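Side-chain contacts in geranylgeranyl pyrophosphate synthase (Corynebacterium glutamicum, PDB 3LMD), which probably builds long-chain isoprenyl diphosphates as a magnesium-dependent prenyltransferase of the FPP/GGPP synthase family: residues V162-E167 and G208-M213; Q176-V181 and I196-G201; L273-P278 and S305-R310; A326-L331 and A339-A344. All blocks are in the same frame, centred on the assembly; numbering follows the deposited sequence. Where two conformers were deposited one is given.

In the fold
From the N terminus, helix 159-181 meets helix 188-214 twice. Contact 1 joins the start of the first to the end of the second and closes a loop of 40 residues. Contact 2 is nested inside that loop, nearer the turn between the helices and beside the aspartate site for metal. Both contacts touch the second subunit. Contact 3 follows in series and links the end of helix 267-274 to the junction between helices 294-306 and 309-328, closing a loop of 26 residues. Contact 4 comes last. It pairs the far end of helix 309-328 with helix 335-349 and closes one of 7. Contacts 1 and 3 lie on opposite sides of the chain's centre, as do contacts 2 and 4.

Contact 1 (V162-E167 and G208-M213); sequences VAHFAE and GYLGAM
His164 of helix 159-181 and Tyr209 of helix 188-214 lie ring against ring in an offset stack. The ring centroids are 4.3 Å apart and the planes differ by 14°. Tyr209 CD2 sits over the centre of the imidazole, with His164 ND1 3.5 Å away. The two side chains slide past each other in opposite directions, so the CD2 side of the phenol ring lies over the imidazole face, and the rest of the ring is displaced past it. In both residues CG is anti to the backbone N (chi1 173° in His164 and 176° in Tyr209), which brings each ring into the gap between the helices. Leu210 adds the apolar part of the contact. Its CG comes within 3.9 Å of His164 CD2, at an oblique angle to the ring.

The tighter, inner part is the Leu210 side: Leu210 is buried and also packs on Ala100 and Val104 of helix 95-118. The other side is looser, and both rings are partly exposed. The reverse flank of segment 162-167, through Val162 and Ala166 among others, packs on the second subunit.

His164 NE2 is hydrogen-bonded to Ser206 OG, one turn before Leu210. This bond should limit flipping of the imidazole, so the stack combines dispersion between flat faces with a polar hold on one ring edge.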
loop_
_atom_site.group_PDB
_atom_site.type_symbol
_atom_site.label_atom_id
_atom_site.label_comp_id
_atom_site.label_asym_id
_atom_site.label_seq_id
_atom_site.Cartn_x
_atom_site.Cartn_y
_atom_site.Cartn_z
ATOM N N VAL A 162 14.281 -1.149 -5.464
ATOM C CA VAL A 162 13.164 -1.816 -4.784
ATOM C C VAL A 162 13.518 -2.072 -3.296
ATOM O O VAL A 162 12.697 -1.871 -2.414
ATOM C CB VAL A 162 12.776 -3.148 -5.473
ATOM C CG1 VAL A 162 11.644 -3.875 -4.712
ATOM C CG2 VAL A 162 12.315 -2.891 -6.954
ATOM N N ALA A 163 14.747 -2.522 -3.039
ATOM C CA ALA A 163 15.204 -2.818 -1.676
ATOM C C ALA A 163 15.194 -1.534 -0.865
ATOM O O ALA A 163 14.744 -1.499 0.299
ATOM C CB ALA A 163 16.625 -3.381 -1.725
ATOM N N HIS A 164 15.700 -0.462 -1.476
ATOM C CA HIS A 164 15.733 0.836 -0.809
ATOM C C HIS A 164 14.318 1.357 -0.558
ATOM O O HIS A 164 14.021 1.890 0.513
ATOM C CB HIS A 164 16.531 1.841 -1.639
ATOM C CG HIS A 164 16.471 3.226 -1.099
ATOM N ND1 HIS A 164 17.302 3.661 -0.087
ATOM C CD2 HIS A 164 15.646 4.264 -1.389
ATOM C CE1 HIS A 164 17.002 4.918 0.212
ATOM N NE2 HIS A 164 16.002 5.304 -0.563
ATOM N N PHE A 165 13.438 1.195 -1.542
ATOM C CA PHE A 165 12.021 1.544 -1.359
ATOM C C PHE A 165 11.401 0.774 -0.197
ATOM O O PHE A 165 10.691 1.345 0.648
ATOM C CB PHE A 165 11.213 1.255 -2.650
ATOM C CG PHE A 165 9.712 1.326 -2.452
ATOM C CD1 PHE A 165 9.047 2.543 -2.524
ATOM C CD2 PHE A 165 8.989 0.195 -2.098
ATOM C CE1 PHE A 165 7.656 2.604 -2.315
ATOM C CE2 PHE A 165 7.604 0.250 -1.871
ATOM C CZ PHE A 165 6.937 1.472 -1.969
ATOM N N ALA A 166 11.657 -0.530 -0.144
ATOM C CA ALA A 166 11.063 -1.351 0.906
ATOM C C ALA A 166 11.424 -0.796 2.294
ATOM O O ALA A 166 10.564 -0.703 3.189
ATOM C CB ALA A 166 11.503 -2.812 0.772
ATOM N N GLU A 167 12.685 -0.398 2.457
ATOM C CA GLU A 167 13.161 0.152 3.725
ATOM C C GLU A 167 12.542 1.505 3.988
ATOM O O GLU A 167 12.031 1.769 5.075
ATOM C CB GLU A 167 14.687 0.307 3.719
ATOM C CG GLU A 167 15.205 0.805 5.065
ATOM C CD GLU A 167 16.715 0.993 5.118
ATOM O OE1 GLU A 167 17.421 0.570 4.177
ATOM O OE2 GLU A 167 17.191 1.562 6.127
ATOM N N GLY A 208 17.437 12.013 -2.192
ATOM C CA GLY A 208 18.895 12.289 -2.409
ATOM C C GLY A 208 19.613 11.004 -2.821
ATOM O O GLY A 208 20.395 10.977 -3.772
ATOM N N TYR A 209 19.315 9.923 -2.120
ATOM C CA TYR A 209 19.945 8.630 -2.386
ATOM C C TYR A 209 19.682 8.191 -3.842
ATOM O O TYR A 209 20.609 7.862 -4.595
ATOM C CB TYR A 209 19.404 7.560 -1.401
ATOM C CG TYR A 209 19.971 6.179 -1.707
ATOM C CD1 TYR A 209 21.217 5.781 -1.203
ATOM C CD2 TYR A 209 19.277 5.285 -2.533
ATOM C CE1 TYR A 209 21.765 4.494 -1.507
ATOM C CE2 TYR A 209 19.822 3.991 -2.858
ATOM C CZ TYR A 209 21.058 3.625 -2.336
ATOM O OH TYR A 209 21.588 2.390 -2.636
ATOM N N LEU A 210 18.410 8.217 -4.244
ATOM C CA LEU A 210 17.996 7.687 -5.531
ATOM C C LEU A 210 18.451 8.586 -6.681
ATOM O O LEU A 210 18.888 8.079 -7.707
ATOM C CB LEU A 210 16.472 7.513 -5.552
ATOM C CG LEU A 210 15.981 6.306 -4.705
ATOM C CD1 LEU A 210 14.413 6.323 -4.743
ATOM C CD2 LEU A 210 16.553 4.957 -5.179
ATOM N N GLY A 211 18.314 9.899 -6.520
ATOM C CA GLY A 211 18.757 10.843 -7.544
ATOM C C GLY A 211 20.239 10.658 -7.809
ATOM O O GLY A 211 20.650 10.556 -8.961
ATOM N N ALA A 212 21.036 10.573 -6.747
ATOM C CA ALA A 212 22.480 10.412 -6.905
ATOM C C ALA A 212 22.830 9.022 -7.452
ATOM O O ALA A 212 23.683 8.893 -8.339
ATOM C CB ALA A 212 23.211 10.675 -5.581
ATOM N N MET A 213 22.191 7.978 -6.926
ATOM C CA MET A 213 22.530 6.625 -7.344
ATOM C C MET A 213 22.225 6.390 -8.827
ATOM O O MET A 213 23.049 5.803 -9.550
ATOM C CB MET A 213 21.822 5.556 -6.494
ATOM C CG MET A 213 22.248 4.092 -6.882
ATOM S SD MET A 213 21.236 3.356 -8.191
ATOM C CE MET A 213 19.878 2.813 -7.077
#

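Contact 2 (Q176-V181 and I196-G201)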
loop_
_atom_site.group_PDB
_atom_site.type_symbol
_atom_site.label_atom_id
_atom_site.label_comp_id
_atom_site.label_asym_id
_atom_site.label_seq_id
_atom_site.Cartn_x
_atom_site.Cartn_y
_atom_site.Cartn_z
ATOM N N GLN A 176 4.119 6.757 10.805
ATOM C CA GLN A 176 2.666 6.987 10.936
ATOM C C GLN A 176 2.077 6.170 12.104
ATOM O O GLN A 176 1.250 6.662 12.874
ATOM C CB GLN A 176 1.938 6.608 9.622
ATOM C CG GLN A 176 2.394 7.417 8.394
ATOM C CD GLN A 176 1.788 6.903 7.059
ATOM O OE1 GLN A 176 2.246 5.911 6.486
ATOM N NE2 GLN A 176 0.766 7.587 6.572
ATOM N N MET A 177 2.468 4.912 12.218
ATOM C CA MET A 177 1.963 4.051 13.326
ATOM C C MET A 177 2.454 4.591 14.666
ATOM O O MET A 177 1.716 4.617 15.636
ATOM C CB MET A 177 2.451 2.586 13.159
ATOM C CG MET A 177 1.773 1.602 14.148
ATOM S SD MET A 177 -0.013 1.314 13.781
ATOM C CE MET A 177 0.198 -0.001 12.613
ATOM N N ARG A 178 3.713 5.019 14.708
ATOM C CA ARG A 178 4.291 5.590 15.935
ATOM C C ARG A 178 3.519 6.833 16.375
ATOM O O ARG A 178 3.189 7.019 17.554
ATOM C CB ARG A 178 5.782 5.942 15.720
ATOM C CG ARG A 178 6.512 6.392 17.018
ATOM C CD ARG A 178 7.946 6.853 16.727
ATOM N NE ARG A 178 8.807 5.830 16.117
ATOM C CZ ARG A 178 9.521 4.948 16.824
ATOM N NH1 ARG A 178 9.429 4.919 18.160
ATOM N NH2 ARG A 178 10.286 4.068 16.206
ATOM N N GLU A 179 3.223 7.696 15.425
ATOM C CA GLU A 179 2.442 8.878 15.758
ATOM C C GLU A 179 1.031 8.496 16.237
ATOM O O GLU A 179 0.499 9.103 17.176
ATOM C CB GLU A 179 2.342 9.799 14.545
ATOM C CG GLU A 179 1.541 11.075 14.824
ATOM C CD GLU A 179 1.443 11.935 13.589
ATOM O OE1 GLU A 179 1.193 11.374 12.499
ATOM O OE2 GLU A 179 1.635 13.161 13.705
ATOM N N THR A 180 0.435 7.505 15.581
ATOM C CA THR A 180 -0.899 7.005 15.946
ATOM C C THR A 180 -0.959 6.408 17.358
ATOM O O THR A 180 -1.875 6.722 18.114
ATOM C CB THR A 180 -1.439 5.969 14.926
ATOM O OG1 THR A 180 -1.544 6.595 13.647
ATOM C CG2 THR A 180 -2.837 5.488 15.335
ATOM N N VAL A 181 -0.006 5.553 17.726
ATOM C CA VAL A 181 -0.012 4.968 19.084
ATOM C C VAL A 181 0.454 5.936 20.176
ATOM O O VAL A 181 0.120 5.766 21.349
ATOM C CB VAL A 181 0.834 3.670 19.190
ATOM C CG1 VAL A 181 0.390 2.643 18.129
ATOM C CG2 VAL A 181 2.302 3.986 19.071
ATOM N N ILE A 196 9.282 12.390 13.405
ATOM C CA ILE A 196 9.695 13.235 12.272
ATOM C C ILE A 196 10.733 12.540 11.389
ATOM O O ILE A 196 10.621 12.572 10.168
ATOM C CB ILE A 196 10.242 14.599 12.722
ATOM C CG1 ILE A 196 9.227 15.301 13.621
ATOM C CG2 ILE A 196 10.603 15.464 11.496
ATOM C CD1 ILE A 196 7.880 15.426 13.014
ATOM N N ARG A 197 11.715 11.897 12.001
ATOM C CA ARG A 197 12.733 11.156 11.221
ATOM C C ARG A 197 12.059 10.134 10.290
ATOM O O ARG A 197 12.430 9.999 9.114
ATOM C CB ARG A 197 13.704 10.430 12.155
ATOM C CG ARG A 197 14.828 9.678 11.438
ATOM C CD ARG A 197 15.760 8.936 12.450
ATOM N NE ARG A 197 14.981 8.168 13.426
ATOM C CZ ARG A 197 14.473 6.956 13.208
ATOM N NH1 ARG A 197 14.673 6.347 12.039
ATOM N NH2 ARG A 197 13.756 6.355 14.159
ATOM N N GLU A 198 11.077 9.396 10.820
ATOM C CA GLU A 198 10.398 8.340 10.043
ATOM C C GLU A 198 9.345 8.840 9.065
ATOM O O GLU A 198 9.321 8.429 7.904
ATOM C CB GLU A 198 9.767 7.296 10.976
ATOM C CG GLU A 198 10.834 6.550 11.781
ATOM C CD GLU A 198 10.245 5.811 12.973
ATOM O OE1 GLU A 198 9.105 6.113 13.359
ATOM O OE2 GLU A 198 10.944 4.958 13.545
ATOM N N LYS A 199 8.472 9.720 9.529
ATOM C CA LYS A 199 7.397 10.235 8.686
ATOM C C LYS A 199 7.868 11.174 7.607
ATOM O O LYS A 199 7.243 11.239 6.533
ATOM C CB LYS A 199 6.359 11.018 9.514
ATOM C CG LYS A 199 5.356 10.185 10.265
ATOM C CD LYS A 199 4.122 11.051 10.681
ATOM C CE LYS A 199 3.213 11.429 9.509
ATOM N NZ LYS A 199 1.995 12.199 10.013
ATOM N N THR A 200 8.914 11.947 7.892
ATOM C CA THR A 200 9.345 13.022 6.971
ATOM C C THR A 200 10.792 12.895 6.461
ATOM O O THR A 200 11.056 13.036 5.257
ATOM C CB THR A 200 9.236 14.417 7.635
ATOM O OG1 THR A 200 7.877 14.668 8.026
ATOM C CG2 THR A 200 9.689 15.517 6.672
ATOM N N GLY A 201 11.735 12.673 7.371
ATOM C CA GLY A 201 13.154 12.677 6.968
ATOM C C GLY A 201 13.482 11.581 5.968
ATOM O O GLY A 201 14.250 11.812 5.006
#
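Two salt bridges cross between the same pair of helices here, and the first, Arg178 to Glu198, is buried and gripped side-on. Arg178 NE donates to Glu198 OE1 at 2.8 Å, with an N-H...O angle of 167°. Arg178 NH2 donates to Glu198 OE2 at 2.9 Å, and that bond is more bent. OE1 lies in the guanidinium plane, but the carboxylate is turned 40° from it, so the fork is twisted. A bend at chi3 of Arg178 (-60°) turns the guanidinium edge to the acid. Arg197 adds a weak bond from NH2 to Glu198 OE2. The carboxylate lies between two arginines, Arg178 firmly bonded and Arg197 weakly, and probably offsets their like charges.

This is the metal-binding end of the all-helical isoprenyl synthase fold. Gln176 NE2 is hydrogen-bonded to Asp115 OD1, and Asp115 and Asp119 of the DDxxD motif bind calcium in a crystal of this protein, though none is bound to this chain here.

The second bridge runs from Lys199 NZ to Glu179 OE1, at 2.7 Å. The two side chains cross at about a right angle. Glu179 is exposed, so this bridge lies nearer solvent. The aliphatic part of Lys199 passes Gln176, with CG 3.7 Å from the backbone Gln176 N. Lys199 also makes a weak, long ion pair with Asp115. The Lys199-Thr200 pair probably matches the Lys-Thr break of related synthases, which borders the allylic diphosphate. Helix 188-214 widens into a pi-type turn there, and Ile196 O accepts from both Thr200 N and Gly201 N.

Contact 3 (L273-P278 and S305-R310); sequences LREDTP and SQSGGR
Glu275 reaches from the loop after helix 267-274 to the backbone of Gly308, and this one side chain carries nearly the whole contact. The hydrogen bond across the gap is short: Gly308 N donates to Glu275 OE2 at 2.6 Å, with an N-H...O angle of 152°. OE2 uses its syn lone pair. The other oxygen, OE1, accepts a longer bond from Thr277 OG1 (3.2 Å) through its anti lone pair. The carboxylate is thus held at both oxygens, one from each segment. Glu275 is extended beyond CG, which gives it the length to cross.

Van der Waals contact is slight: Ser307 CB (3.6 Å) and Gly308 CA lie against Glu275 OE2.

A third group of bonds shapes the turn that receives the acid. Ser307 OG accepts from Gly309 N at 3.0 Å and forms an ST turn; it is also hydrogen-bonded to Leu304 O. Gly308 holds the N-cap position of helix 309-328. A negative carboxylate beside that helix start would be favoured by the helix dipole.

Ser305, two residues before Ser307, binds calcium in a crystal of this protein, together with Glu302, though none is bound to this chain here. Thr277 caps helix 278-286 through Gly280 N, and Ser307 packs on Val279 of that helix. The contact joins the link between helices 267-274 and 278-286 to the link between helices 294-306 and 309-328.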
loop_
_atom_site.group_PDB
_atom_site.type_symbol
_atom_site.label_atom_id
_atom_site.label_comp_id
_atom_site.label_asym_id
_atom_site.label_seq_id
_atom_site.Cartn_x
_atom_site.Cartn_y
_atom_site.Cartn_z
ATOM N N LEU A 273 7.953 22.216 28.769
ATOM C CA LEU A 273 7.355 21.302 29.776
ATOM C C LEU A 273 8.344 20.607 30.712
ATOM O O LEU A 273 7.948 20.069 31.754
ATOM C CB LEU A 273 6.506 20.207 29.060
ATOM C CG LEU A 273 5.145 20.683 28.580
ATOM C CD1 LEU A 273 4.528 19.651 27.585
ATOM C CD2 LEU A 273 4.211 20.931 29.769
ATOM N N ARG A 274 9.613 20.578 30.322
ATOM C CA ARG A 274 10.676 19.908 31.071
ATOM C C ARG A 274 11.289 20.868 32.110
ATOM O O ARG A 274 11.970 20.448 33.024
ATOM C CB ARG A 274 11.755 19.438 30.075
ATOM C CG ARG A 274 12.785 18.428 30.579
ATOM C CD ARG A 274 13.797 18.061 29.468
ATOM N NE ARG A 274 14.632 19.210 29.106
ATOM C CZ ARG A 274 15.593 19.221 28.182
ATOM N NH1 ARG A 274 15.892 18.133 27.469
ATOM N NH2 ARG A 274 16.268 20.345 27.977
ATOM N N GLU A 275 11.033 22.159 31.966
ATOM C CA GLU A 275 11.774 23.158 32.774
ATOM C C GLU A 275 11.397 23.161 34.227
ATOM O O GLU A 275 10.208 23.094 34.568
ATOM C CB GLU A 275 11.558 24.568 32.235
ATOM C CG GLU A 275 12.156 24.834 30.881
ATOM C CD GLU A 275 11.819 26.273 30.435
ATOM O OE1 GLU A 275 11.336 27.093 31.267
ATOM O OE2 GLU A 275 12.036 26.560 29.277
ATOM N N ASP A 276 12.415 23.298 35.080
ATOM C CA ASP A 276 12.175 23.422 36.515
ATOM C C ASP A 276 12.080 24.895 36.899
ATOM O O ASP A 276 12.910 25.436 37.665
ATOM C CB ASP A 276 13.253 22.704 37.331
ATOM C CG ASP A 276 12.935 22.682 38.835
ATOM O OD1 ASP A 276 11.787 22.999 39.229
ATOM O OD2 ASP A 276 13.850 22.369 39.619
ATOM N N THR A 277 11.057 25.539 36.353
ATOM C CA THR A 277 10.844 26.955 36.554
ATOM C C THR A 277 9.357 27.141 36.796
ATOM O O THR A 277 8.568 26.212 36.577
ATOM C CB THR A 277 11.163 27.703 35.271
ATOM O OG1 THR A 277 10.291 27.205 34.237
ATOM C CG2 THR A 277 12.650 27.547 34.864
ATOM N N PRO A 278 8.949 28.340 37.243
ATOM C CA PRO A 278 7.508 28.521 37.453
ATOM C C PRO A 278 6.716 28.390 36.148
ATOM O O PRO A 278 5.577 27.924 36.143
ATOM C CB PRO A 278 7.396 29.948 37.983
ATOM C CG PRO A 278 8.762 30.331 38.471
ATOM C CD PRO A 278 9.764 29.447 37.791
ATOM N N SER A 305 6.342 31.804 25.248
ATOM C CA SER A 305 7.251 32.893 24.916
ATOM C C SER A 305 8.095 33.338 26.118
ATOM O O SER A 305 9.142 33.964 25.953
ATOM C CB SER A 305 6.509 34.092 24.281
ATOM O OG SER A 305 5.911 34.899 25.293
ATOM N N GLN A 306 7.634 33.013 27.323
ATOM C CA GLN A 306 8.384 33.353 28.542
ATOM C C GLN A 306 9.364 32.241 28.908
ATOM O O GLN A 306 10.199 32.429 29.794
ATOM C CB GLN A 306 7.404 33.616 29.730
ATOM C CG GLN A 306 6.564 34.865 29.525
ATOM C CD GLN A 306 5.305 34.931 30.437
ATOM O OE1 GLN A 306 4.994 33.997 31.173
ATOM N NE2 GLN A 306 4.594 36.046 30.373
ATOM N N SER A 307 9.268 31.091 28.223
ATOM C CA SER A 307 10.026 29.899 28.612
ATOM C C SER A 307 11.321 29.868 27.787
ATOM O O SER A 307 11.571 30.770 27.006
ATOM C CB SER A 307 9.238 28.615 28.300
ATOM O OG SER A 307 9.287 28.375 26.881
ATOM N N GLY A 308 12.109 28.804 27.947
ATOM C CA GLY A 308 13.331 28.662 27.167
ATOM C C GLY A 308 13.103 27.715 25.987
ATOM O O GLY A 308 14.064 27.254 25.352
ATOM N N GLY A 309 11.840 27.422 25.702
ATOM C CA GLY A 309 11.495 26.374 24.715
ATOM C C GLY A 309 11.863 26.730 23.289
ATOM O O GLY A 309 12.313 25.871 22.520
ATOM N N ARG A 310 11.685 27.999 22.926
ATOM C CA ARG A 310 12.030 28.417 21.569
ATOM C C ARG A 310 13.519 28.253 21.338
ATOM O O ARG A 310 13.946 27.692 20.318
ATOM C CB ARG A 310 11.608 29.865 21.299
ATOM C CG ARG A 310 11.932 30.289 19.835
ATOM C CD ARG A 310 11.569 31.747 19.580
ATOM N NE ARG A 310 11.409 31.954 18.138
ATOM C CZ ARG A 310 12.424 32.237 17.326
ATOM N NH1 ARG A 310 12.221 32.401 16.025
ATOM N NH2 ARG A 310 13.650 32.379 17.836
#

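Contact 4 (A326-L331 and A339-A344)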
loop_
_atom_site.group_PDB
_atom_site.type_symbol
_atom_site.label_atom_id
_atom_site.label_comp_id
_atom_site.label_asym_id
_atom_site.label_seq_id
_atom_site.Cartn_x
_atom_site.Cartn_y
_atom_site.Cartn_z
ATOM N N ALA A 326 28.129 19.142 7.626
ATOM C CA ALA A 326 29.101 18.058 7.631
ATOM C C ALA A 326 28.856 17.082 6.486
ATOM O O ALA A 326 29.803 16.505 5.957
ATOM C CB ALA A 326 29.148 17.315 8.988
ATOM N N GLU A 327 27.600 16.897 6.078
ATOM C CA GLU A 327 27.351 16.041 4.905
ATOM C C GLU A 327 27.791 16.723 3.617
ATOM O O GLU A 327 28.435 16.091 2.761
ATOM C CB GLU A 327 25.893 15.574 4.866
ATOM C CG GLU A 327 25.549 14.764 6.140
ATOM C CD GLU A 327 26.339 13.451 6.237
ATOM O OE1 GLU A 327 26.837 12.934 5.202
ATOM O OE2 GLU A 327 26.395 12.891 7.346
ATOM N N LEU A 328 27.498 18.015 3.494
ATOM C CA LEU A 328 27.921 18.756 2.313
ATOM C C LEU A 328 29.457 18.827 2.192
ATOM O O LEU A 328 29.994 18.932 1.082
ATOM C CB LEU A 328 27.350 20.166 2.332
ATOM C CG LEU A 328 25.809 20.242 2.187
ATOM C CD1 LEU A 328 25.382 21.709 2.176
ATOM C CD2 LEU A 328 25.290 19.518 0.952
ATOM N N ASP A 329 30.148 18.778 3.327
ATOM C CA ASP A 329 31.606 18.716 3.327
ATOM C C ASP A 329 32.080 17.537 2.504
ATOM O O ASP A 329 33.174 17.554 1.977
ATOM C CB ASP A 329 32.154 18.528 4.743
ATOM C CG ASP A 329 32.476 19.837 5.437
ATOM O OD1 ASP A 329 32.565 20.891 4.764
ATOM O OD2 ASP A 329 32.647 19.809 6.676
ATOM N N ARG A 330 31.270 16.488 2.427
ATOM C CA ARG A 330 31.672 15.280 1.716
ATOM C C ARG A 330 31.542 15.390 0.192
ATOM O O ARG A 330 31.980 14.499 -0.554
ATOM C CB ARG A 330 30.884 14.067 2.216
ATOM C CG ARG A 330 31.000 13.810 3.732
ATOM C CD ARG A 330 29.952 12.792 4.163
ATOM N NE ARG A 330 30.295 11.439 3.722
ATOM C CZ ARG A 330 29.474 10.407 3.836
ATOM N NH1 ARG A 330 28.267 10.595 4.361
ATOM N NH2 ARG A 330 29.845 9.193 3.432
ATOM N N LEU A 331 30.939 16.481 -0.264
ATOM C CA LEU A 331 30.618 16.653 -1.678
ATOM C C LEU A 331 31.541 17.712 -2.264
ATOM O O LEU A 331 31.973 18.642 -1.552
ATOM C CB LEU A 331 29.156 17.141 -1.850
ATOM C CG LEU A 331 28.086 16.164 -1.354
ATOM C CD1 LEU A 331 26.685 16.819 -1.388
ATOM C CD2 LEU A 331 28.103 14.876 -2.181
ATOM N N ALA A 339 23.558 25.572 -3.640
ATOM C CA ALA A 339 22.096 25.636 -3.713
ATOM C C ALA A 339 21.469 24.736 -2.622
ATOM O O ALA A 339 20.471 25.106 -1.986
ATOM C CB ALA A 339 21.621 25.172 -5.119
ATOM N N LEU A 340 22.055 23.562 -2.417
ATOM C CA LEU A 340 21.587 22.689 -1.348
ATOM C C LEU A 340 21.801 23.345 -0.017
ATOM O O LEU A 340 20.909 23.331 0.822
ATOM C CB LEU A 340 22.258 21.319 -1.385
ATOM C CG LEU A 340 21.889 20.508 -2.629
ATOM C CD1 LEU A 340 22.756 19.300 -2.682
ATOM C CD2 LEU A 340 20.378 20.123 -2.629
ATOM N N ARG A 341 22.963 23.930 0.184
ATOM C CA ARG A 341 23.248 24.604 1.412
ATOM C C ARG A 341 22.285 25.743 1.629
ATOM O O ARG A 341 21.752 25.897 2.687
ATOM C CB ARG A 341 24.680 25.111 1.434
ATOM C CG ARG A 341 25.181 25.501 2.805
ATOM C CD ARG A 341 26.399 26.393 2.805
ATOM N NE ARG A 341 27.521 25.884 2.032
ATOM C CZ ARG A 341 28.351 24.953 2.441
ATOM N NH1 ARG A 341 28.187 24.396 3.606
ATOM N NH2 ARG A 341 29.328 24.570 1.667
ATOM N N ASN A 342 22.055 26.532 0.604
ATOM C CA ASN A 342 21.232 27.701 0.729
ATOM C C ASN A 342 19.813 27.365 1.077
ATOM O O ASN A 342 19.175 28.087 1.760
ATOM C CB ASN A 342 21.237 28.531 -0.533
ATOM C CG ASN A 342 22.569 29.186 -0.804
ATOM O OD1 ASN A 342 22.800 29.667 -1.893
ATOM N ND2 ASN A 342 23.449 29.190 0.163
ATOM N N LEU A 343 19.311 26.263 0.595
ATOM C CA LEU A 343 17.974 25.945 0.952
ATOM C C LEU A 343 17.790 25.513 2.390
ATOM O O LEU A 343 16.775 25.751 2.984
ATOM C CB LEU A 343 17.348 24.999 -0.020
ATOM C CG LEU A 343 17.766 23.580 -0.119
ATOM C CD1 LEU A 343 16.963 22.842 0.810
ATOM C CD2 LEU A 343 17.464 23.131 -1.495
ATOM N N ALA A 344 18.812 24.895 2.939
ATOM C CA ALA A 344 18.848 24.623 4.354
ATOM C C ALA A 344 18.966 25.901 5.142
ATOM O O ALA A 344 18.189 26.139 6.014
ATOM C CB ALA A 344 19.941 23.708 4.680
#
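Leu328 and Arg341 make a mainly apolar, buried contact between the end of helix 309-328 and helix 335-349, near the C terminus of the chain. Leu328 CD1 sits 3.6 Å from Arg341 CB and 3.8 Å from Arg341 CG. The same methyl also lies over one face of the guanidinium, 4.1 Å above its plane and toward the rim. Arg341 bends at chi3 (-53°), which folds the guanidinium back so that one face turns to Leu328 CD1. The other methyl, Leu328 CD2, packs on Leu340 CB at 4.2 Å.

The two helices form a helical hairpin closed by a short connection. Lys337 NZ, from the second helix, is hydrogen-bonded to Leu328 O and Leu331 O, the two ends of a type I turn. Phe228 of helix 219-246 packs on Leu328, while Leu340 packs on Phe81 and Leu84 of helix 77-86.

Polar bonds hold the guanidinium in place. Arg341 NE forms a salt bridge with Glu338, and NH1 is hydrogen-bonded to Asn325 OD1.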